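Local coordinates for protein transcriptional regulator (Aquifex aeolicus, PDB 2EH3) that probably binds DNA through an N-terminal helix-turn-helix and regulates transcription as a TetR/AcrR-family factor, at residues K59-I62 against S63-E67; N106-F109 against E110-D114. All blocks are in the same frame, centred on the assembly; numbering follows the deposited sequence.

How the contacts relate
Both contacts are local turns of alpha helix, and they come in series along the chain: contact 1 occupies the C-terminal end of helix 46-67, contact 2 the start of helix 105-126. Their centres are 16 Å apart, and the two helices pack on each other, so that CG1 of Ile62 in contact 1 lies 4.3 Å from OD2 of Asp114 in contact 2. Contact 1 also reaches helix 73-86, which carries the magnesium-binding glutamates, whereas contact 2 faces helix 88-99 and the second subunit. In TetR-type regulators the helix corresponding to 46-67 follows the DNA-binding helices, and here its C-terminal end packs against helices 73-86 and 105-126 of the C-terminal domain.

Contact 1 of 2, residues K59-I62 against S63-E67; sequences KKII and SLFEE
Ile61 and Phe65, one helical turn apart, lie side by side and point the same way. With CG1 of Ile61 anti to the carbonyl carbon (chi1 -63°), CG2 falls anti to the backbone N and is the branch that reaches CE2 of Phe65 at 3.7 Å. The neighbouring ring carbon, CD2 of Phe65, lies 3.3 Å from O of Ile61, which approaches the ring obliquely. That carbonyl accepts N-H from Phe65 as well, with N to O at 3.1 Å.

Ile62 and Glu66 form a second parallel pair on an adjoining side of the helix. The Glu66 chain is extended beyond CG, which brings OE2 to 3.7 Å from CG2 of Ile62, a van der Waals approach rather than a polar one. Beneath it, N of Glu66 is bonded to O of Ile62 at 3.0 Å, and this donor sits in the carbonyl plane. One turn earlier, N of Ser63 binds O of Lys59 at 2.9 Å with an N-H...O angle of 164°, while OG of Ser63 leans back to within 3.1 Å of the same oxygen.

The outer partners divide by face. Ile61 rests on Phe80 and Leu64 on Leu76, Met79 and Val83 of helix 73-86; Phe65 meets Arg118 and Phe119 of helix 105-126. Lys60 extends to a salt bridge with Glu87. The chemistry is thus amphipathic: the Ile61, Leu64 and Phe65 side chains are buried, Ile61 and Leu64 against helix 73-86 and Phe65 against helix 105-126, and Lys59, Lys60 and Glu66 keep the charged groups at the exposed surface.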
ATOM      1  N   LYS A  59       1.753  -9.465  17.712  1.00 17.38           N
ATOM      2  CA  LYS A  59       2.077  -9.500  19.137  1.00 16.78           C
ATOM      3  C   LYS A  59       3.415  -8.853  19.419  1.00 15.86           C
ATOM      4  O   LYS A  59       3.580  -8.264  20.487  1.00 14.83           O
ATOM      5  CB  LYS A  59       2.036 -10.930  19.676  1.00 18.66           C
ATOM      6  CG  LYS A  59       0.621 -11.356  20.008  1.00 22.05           C
ATOM      7  CD  LYS A  59       0.504 -12.844  20.266  1.00 26.32           C
ATOM      8  CE  LYS A  59      -0.853 -13.158  20.840  1.00 28.26           C
ATOM      9  NZ  LYS A  59      -1.931 -12.449  20.092  1.00 29.73           N
ATOM     10  N   LYS A  60       4.369  -8.959  18.490  1.00 15.69           N
ATOM     11  CA  LYS A  60       5.669  -8.314  18.688  1.00 15.35           C
ATOM     12  C   LYS A  60       5.451  -6.804  18.630  1.00 15.52           C
ATOM     13  O   LYS A  60       6.155  -6.044  19.308  1.00 17.62           O
ATOM     14  CB  LYS A  60       6.682  -8.730  17.600  1.00 16.24           C
ATOM     15  CG  LYS A  60       7.152 -10.158  17.759  1.00 19.53           C
ATOM     16  CD  LYS A  60       8.012 -10.626  16.589  1.00 21.09           C
ATOM     17  CE  LYS A  60       8.297 -12.120  16.739  1.00 22.99           C
ATOM     18  NZ  LYS A  60       8.826 -12.764  15.501  1.00 25.63           N
ATOM     19  N   ILE A  61       4.481  -6.374  17.818  1.00 16.53           N
ATOM     20  CA  ILE A  61       4.180  -4.953  17.694  1.00 15.35           C
ATOM     21  C   ILE A  61       3.510  -4.453  18.966  1.00 14.97           C
ATOM     22  O   ILE A  61       3.842  -3.376  19.477  1.00 15.29           O
ATOM     23  CB  ILE A  61       3.275  -4.680  16.472  1.00 16.03           C
ATOM     24  CG1 ILE A  61       4.031  -5.069  15.192  1.00 17.67           C
ATOM     25  CG2 ILE A  61       2.891  -3.199  16.415  1.00 16.24           C
ATOM     26  CD1 ILE A  61       5.334  -4.333  14.991  1.00 20.05           C
ATOM     27  N   ILE A  62       2.568  -5.233  19.481  1.00 15.71           N
ATOM     28  CA  ILE A  62       1.912  -4.859  20.732  1.00 15.25           C
ATOM     29  C   ILE A  62       2.990  -4.736  21.816  1.00 15.78           C
ATOM     30  O   ILE A  62       2.995  -3.762  22.576  1.00 14.49           O
ATOM     31  CB  ILE A  62       0.866  -5.912  21.131  1.00 16.20           C
ATOM     32  CG1 ILE A  62      -0.268  -5.872  20.105  1.00 16.79           C
ATOM     33  CG2 ILE A  62       0.335  -5.667  22.561  1.00 17.68           C
ATOM     34  CD1 ILE A  62      -1.370  -6.895  20.374  1.00 17.56           C
ATOM     35  N   SER A  63       3.890  -5.716  21.891  1.00 15.53           N
ATOM     36  CA  SER A  63       4.978  -5.677  22.881  1.00 16.83           C
ATOM     37  C   SER A  63       5.837  -4.433  22.722  1.00 16.40           C
ATOM     38  O   SER A  63       6.223  -3.802  23.712  1.00 15.03           O
ATOM     39  CB  SER A  63       5.879  -6.911  22.744  1.00 18.29           C
ATOM     40  OG  SER A  63       5.177  -8.055  23.168  1.00 22.52           O
ATOM     41  N   LEU A  64       6.151  -4.088  21.475  1.00 16.13           N
ATOM     42  CA  LEU A  64       6.954  -2.911  21.199  1.00 18.05           C
ATOM     43  C   LEU A  64       6.314  -1.665  21.828  1.00 17.27           C
ATOM     44  O   LEU A  64       6.995  -0.870  22.487  1.00 18.20           O
ATOM     45  CB  LEU A  64       7.097  -2.723  19.681  1.00 20.79           C
ATOM     46  CG  LEU A  64       7.834  -1.472  19.190  1.00 25.04           C
ATOM     47  CD1 LEU A  64       8.792  -1.853  18.070  1.00 24.56           C
ATOM     48  CD2 LEU A  64       6.847  -0.445  18.701  1.00 25.27           C
ATOM     49  N   PHE A  65       5.014  -1.489  21.617  1.00 15.80           N
ATOM     50  CA  PHE A  65       4.338  -0.333  22.174  1.00 15.52           C
ATOM     51  C   PHE A  65       4.341  -0.391  23.691  1.00 16.68           C
ATOM     52  O   PHE A  65       4.609   0.612  24.337  1.00 18.34           O
ATOM     53  CB  PHE A  65       2.885  -0.255  21.690  1.00 17.23           C
ATOM     54  CG  PHE A  65       2.736   0.350  20.334  1.00 16.89           C
ATOM     55  CD1 PHE A  65       3.002   1.694  20.130  1.00 18.99           C
ATOM     56  CD2 PHE A  65       2.338  -0.431  19.247  1.00 18.27           C
ATOM     57  CE1 PHE A  65       2.876   2.257  18.865  1.00 20.21           C
ATOM     58  CE2 PHE A  65       2.209   0.132  17.983  1.00 20.90           C
ATOM     59  CZ  PHE A  65       2.481   1.483  17.800  1.00 20.52           C
ATOM     60  N   GLU A  66       4.059  -1.560  24.254  1.00 14.55           N
ATOM     61  CA  GLU A  66       3.988  -1.667  25.719  1.00 16.54           C
ATOM     62  C   GLU A  66       5.350  -1.425  26.375  1.00 16.03           C
ATOM     63  O   GLU A  66       5.450  -0.727  27.395  1.00 17.83           O
ATOM     64  CB  GLU A  66       3.466  -3.057  26.141  1.00 17.60           C
ATOM     65  CG  GLU A  66       2.009  -3.365  25.754  1.00 23.64           C
ATOM     66  CD  GLU A  66       1.595  -4.804  26.097  1.00 26.80           C
ATOM     67  OE1 GLU A  66       2.485  -5.679  26.205  1.00 29.14           O
ATOM     68  OE2 GLU A  66       0.378  -5.074  26.244  1.00 29.64           O
ATOM     69  N   GLU A  67       6.398  -1.971  25.773  1.00 15.48           N
ATOM     70  CA  GLU A  67       7.739  -1.869  26.344  1.00 14.81           C
ATOM     71  C   GLU A  67       8.488  -0.573  26.110  1.00 14.57           C
ATOM     72  O   GLU A  67       9.530  -0.336  26.727  1.00 13.81           O
ATOM     73  CB  GLU A  67       8.602  -3.025  25.830  1.00 16.97           C
ATOM     74  CG  GLU A  67       8.018  -4.391  26.140  1.00 18.30           C
ATOM     75  CD  GLU A  67       8.679  -5.533  25.363  1.00 21.34           C
ATOM     76  OE1 GLU A  67       9.486  -5.280  24.445  1.00 21.38           O
ATOM     77  OE2 GLU A  67       8.363  -6.705  25.660  1.00 24.15           O
TER

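Contact 2 of 2, residues N106-F109 against E110-D114; sequences NIYF and EKIED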
ATOM      1  N   ASN A 106      -9.741  -7.987   5.330  1.00 12.41           N
ATOM      2  CA  ASN A 106     -10.196  -7.437   6.598  1.00 14.72           C
ATOM      3  C   ASN A 106      -9.135  -7.566   7.696  1.00 15.15           C
ATOM      4  O   ASN A 106      -9.063  -6.708   8.580  1.00 15.12           O
ATOM      5  CB  ASN A 106     -11.475  -8.140   7.043  1.00 16.83           C
ATOM      6  CG  ASN A 106     -11.237  -9.599   7.385  1.00 21.42           C
ATOM      7  OD1 ASN A 106     -10.961 -10.439   6.504  1.00 23.92           O
ATOM      8  ND2 ASN A 106     -11.313  -9.914   8.681  1.00 23.34           N
ATOM      9  N   ILE A 107      -8.327  -8.626   7.659  1.00 15.35           N
ATOM     10  CA  ILE A 107      -7.292  -8.814   8.682  1.00 15.29           C
ATOM     11  C   ILE A 107      -6.215  -7.762   8.527  1.00 15.84           C
ATOM     12  O   ILE A 107      -5.733  -7.193   9.522  1.00 15.15           O
ATOM     13  CB  ILE A 107      -6.662 -10.219   8.567  1.00 15.50           C
ATOM     14  CG1 ILE A 107      -7.754 -11.259   8.778  1.00 17.17           C
ATOM     15  CG2 ILE A 107      -5.509 -10.396   9.594  1.00 15.99           C
ATOM     16  CD1 ILE A 107      -7.333 -12.690   8.436  1.00 20.46           C
ATOM     17  N   TYR A 108      -5.813  -7.511   7.284  1.00 12.38           N
ATOM     18  CA  TYR A 108      -4.803  -6.506   6.985  1.00 13.82           C
ATOM     19  C   TYR A 108      -5.265  -5.211   7.611  1.00 13.77           C
ATOM     20  O   TYR A 108      -4.538  -4.591   8.391  1.00 13.17           O
ATOM     21  CB  TYR A 108      -4.677  -6.303   5.474  1.00 14.06           C
ATOM     22  CG  TYR A 108      -3.765  -5.178   5.064  1.00 13.58           C
ATOM     23  CD1 TYR A 108      -2.385  -5.375   4.935  1.00 14.21           C
ATOM     24  CD2 TYR A 108      -4.277  -3.919   4.770  1.00 14.53           C
ATOM     25  CE1 TYR A 108      -1.545  -4.344   4.512  1.00 16.06           C
ATOM     26  CE2 TYR A 108      -3.454  -2.876   4.355  1.00 16.84           C
ATOM     27  CZ  TYR A 108      -2.081  -3.095   4.221  1.00 17.08           C
ATOM     28  OH  TYR A 108      -1.292  -2.059   3.766  1.00 21.39           O
ATOM     29  N   PHE A 109      -6.484  -4.801   7.293  1.00 13.50           N
ATOM     30  CA  PHE A 109      -6.955  -3.541   7.874  1.00 12.99           C
ATOM     31  C   PHE A 109      -7.163  -3.563   9.384  1.00 14.14           C
ATOM     32  O   PHE A 109      -6.952  -2.533  10.057  1.00 15.21           O
ATOM     33  CB  PHE A 109      -8.209  -3.051   7.135  1.00 12.19           C
ATOM     34  CG  PHE A 109      -7.903  -2.486   5.774  1.00 12.09           C
ATOM     35  CD1 PHE A 109      -7.047  -1.384   5.648  1.00 15.06           C
ATOM     36  CD2 PHE A 109      -8.416  -3.077   4.613  1.00 13.26           C
ATOM     37  CE1 PHE A 109      -6.700  -0.874   4.387  1.00 13.92           C
ATOM     38  CE2 PHE A 109      -8.072  -2.569   3.333  1.00 14.55           C
ATOM     39  CZ  PHE A 109      -7.207  -1.469   3.225  1.00 14.38           C
ATOM     40  N   GLU A 110      -7.545  -4.713   9.937  1.00 13.87           N
ATOM     41  CA  GLU A 110      -7.756  -4.802  11.377  1.00 16.07           C
ATOM     42  C   GLU A 110      -6.453  -4.544  12.121  1.00 15.69           C
ATOM     43  O   GLU A 110      -6.415  -3.771  13.090  1.00 14.60           O
ATOM     44  CB  GLU A 110      -8.320  -6.188  11.743  1.00 19.29           C
ATOM     45  CG  GLU A 110      -9.829  -6.297  11.517  1.00 24.65           C
ATOM     46  CD  GLU A 110     -10.324  -7.739  11.396  1.00 28.78           C
ATOM     47  OE1 GLU A 110      -9.636  -8.659  11.901  1.00 31.07           O
ATOM     48  OE2 GLU A 110     -11.412  -7.953  10.800  1.00 29.43           O
ATOM     49  N   LYS A 111      -5.373  -5.150  11.655  1.00 13.71           N
ATOM     50  CA  LYS A 111      -4.075  -5.008  12.282  1.00 14.32           C
ATOM     51  C   LYS A 111      -3.515  -3.616  12.153  1.00 14.31           C
ATOM     52  O   LYS A 111      -2.886  -3.111  13.086  1.00 15.28           O
ATOM     53  CB  LYS A 111      -3.088  -6.023  11.687  1.00 14.53           C
ATOM     54  CG  LYS A 111      -3.468  -7.449  11.978  1.00 17.72           C
ATOM     55  CD  LYS A 111      -3.829  -7.665  13.460  1.00 20.69           C
ATOM     56  CE  LYS A 111      -3.983  -9.154  13.741  1.00 21.59           C
ATOM     57  NZ  LYS A 111      -4.404  -9.468  15.137  1.00 23.03           N
ATOM     58  N   ILE A 112      -3.731  -2.990  11.001  1.00 13.86           N
ATOM     59  CA  ILE A 112      -3.246  -1.635  10.787  1.00 14.72           C
ATOM     60  C   ILE A 112      -3.995  -0.713  11.727  1.00 14.67           C
ATOM     61  O   ILE A 112      -3.391   0.138  12.382  1.00 15.40           O
ATOM     62  CB  ILE A 112      -3.492  -1.135   9.346  1.00 16.08           C
ATOM     63  CG1 ILE A 112      -2.688  -1.976   8.348  1.00 18.01           C
ATOM     64  CG2 ILE A 112      -3.143   0.375   9.264  1.00 17.44           C
ATOM     65  CD1 ILE A 112      -1.188  -1.694   8.357  1.00 19.46           C
ATOM     66  N   GLU A 113      -5.309  -0.892  11.793  1.00 15.91           N
ATOM     67  CA  GLU A 113      -6.130  -0.045  12.655  1.00 15.84           C
ATOM     68  C   GLU A 113      -5.690  -0.190  14.095  1.00 16.08           C
ATOM     69  O   GLU A 113      -5.649   0.801  14.826  1.00 15.42           O
ATOM     70  CB  GLU A 113      -7.610  -0.427  12.515  1.00 18.62           C
ATOM     71  CG  GLU A 113      -8.578   0.336  13.421  1.00 23.19           C
ATOM     72  CD  GLU A 113      -8.466   1.844  13.268  1.00 26.45           C
ATOM     73  OE1 GLU A 113      -8.117   2.299  12.162  1.00 28.05           O
ATOM     74  OE2 GLU A 113      -8.744   2.576  14.254  1.00 29.83           O
ATOM     75  N   ASP A 114      -5.359  -1.414  14.510  1.00 14.22           N
ATOM     76  CA  ASP A 114      -4.929  -1.610  15.889  1.00 15.66           C
ATOM     77  C   ASP A 114      -3.619  -0.904  16.144  1.00 15.74           C
ATOM     78  O   ASP A 114      -3.451  -0.256  17.186  1.00 15.71           O
ATOM     79  CB  ASP A 114      -4.746  -3.083  16.240  1.00 18.31           C
ATOM     80  CG  ASP A 114      -4.396  -3.280  17.713  1.00 20.51           C
ATOM     81  OD1 ASP A 114      -5.261  -3.010  18.571  1.00 23.55           O
ATOM     82  OD2 ASP A 114      -3.253  -3.674  18.016  1.00 23.18           O
TER
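Asn106 and Glu110 pair one turn apart near the start of helix 105-126, in the all-helical C-terminal domain of the TetR fold. Among the polar contacts theirs joins two side chains: ND2 of Asn106 donates to OE2 of Glu110 over 2.9 Å, nearly straight. The acceptor lies close to the amide plane, yet the donor meets the carboxylate from above its plane, the two planes being 68° apart. Asn106 CG sits between its backbone N and carbonyl carbon (chi1 67°), which swings the amide alongside the extended Glu110 chain. Helical main-chain bonds run beneath, N of Lys111 to O of Ile107 at 3.0 Å and N of Glu113 to O of Phe109 at 2.9 Å.

Two charged ends are paired beyond the turn. Lys111 is bent at chi2 and salt-bridges Glu55 of helix 46-67, while Asp114 forms salt bridges with Arg117 and Arg118 and a hydrogen bond with His58.

Aromatic and apolar contacts occupy the buried side. Tyr108 and Ile112 are set obliquely to each other, and the ring of Phe109 carries CD2 of Tyr108 over its centre, 3.8 Å above the plane. The phenol OH of Tyr108 is hydrogen-bonded to Arg143, its ring meets Phe94, and Ile112 also rests on Phe94. Phe109 packs edge-to-face with His148 of the second subunit, whose Leu147 touches Tyr108, so this turn contributes to the subunit interface. In the CH-pi contact, CG1 of Ile112 stands 4.3 Å from the Tyr108 ring centroid and 15° off the ring normal.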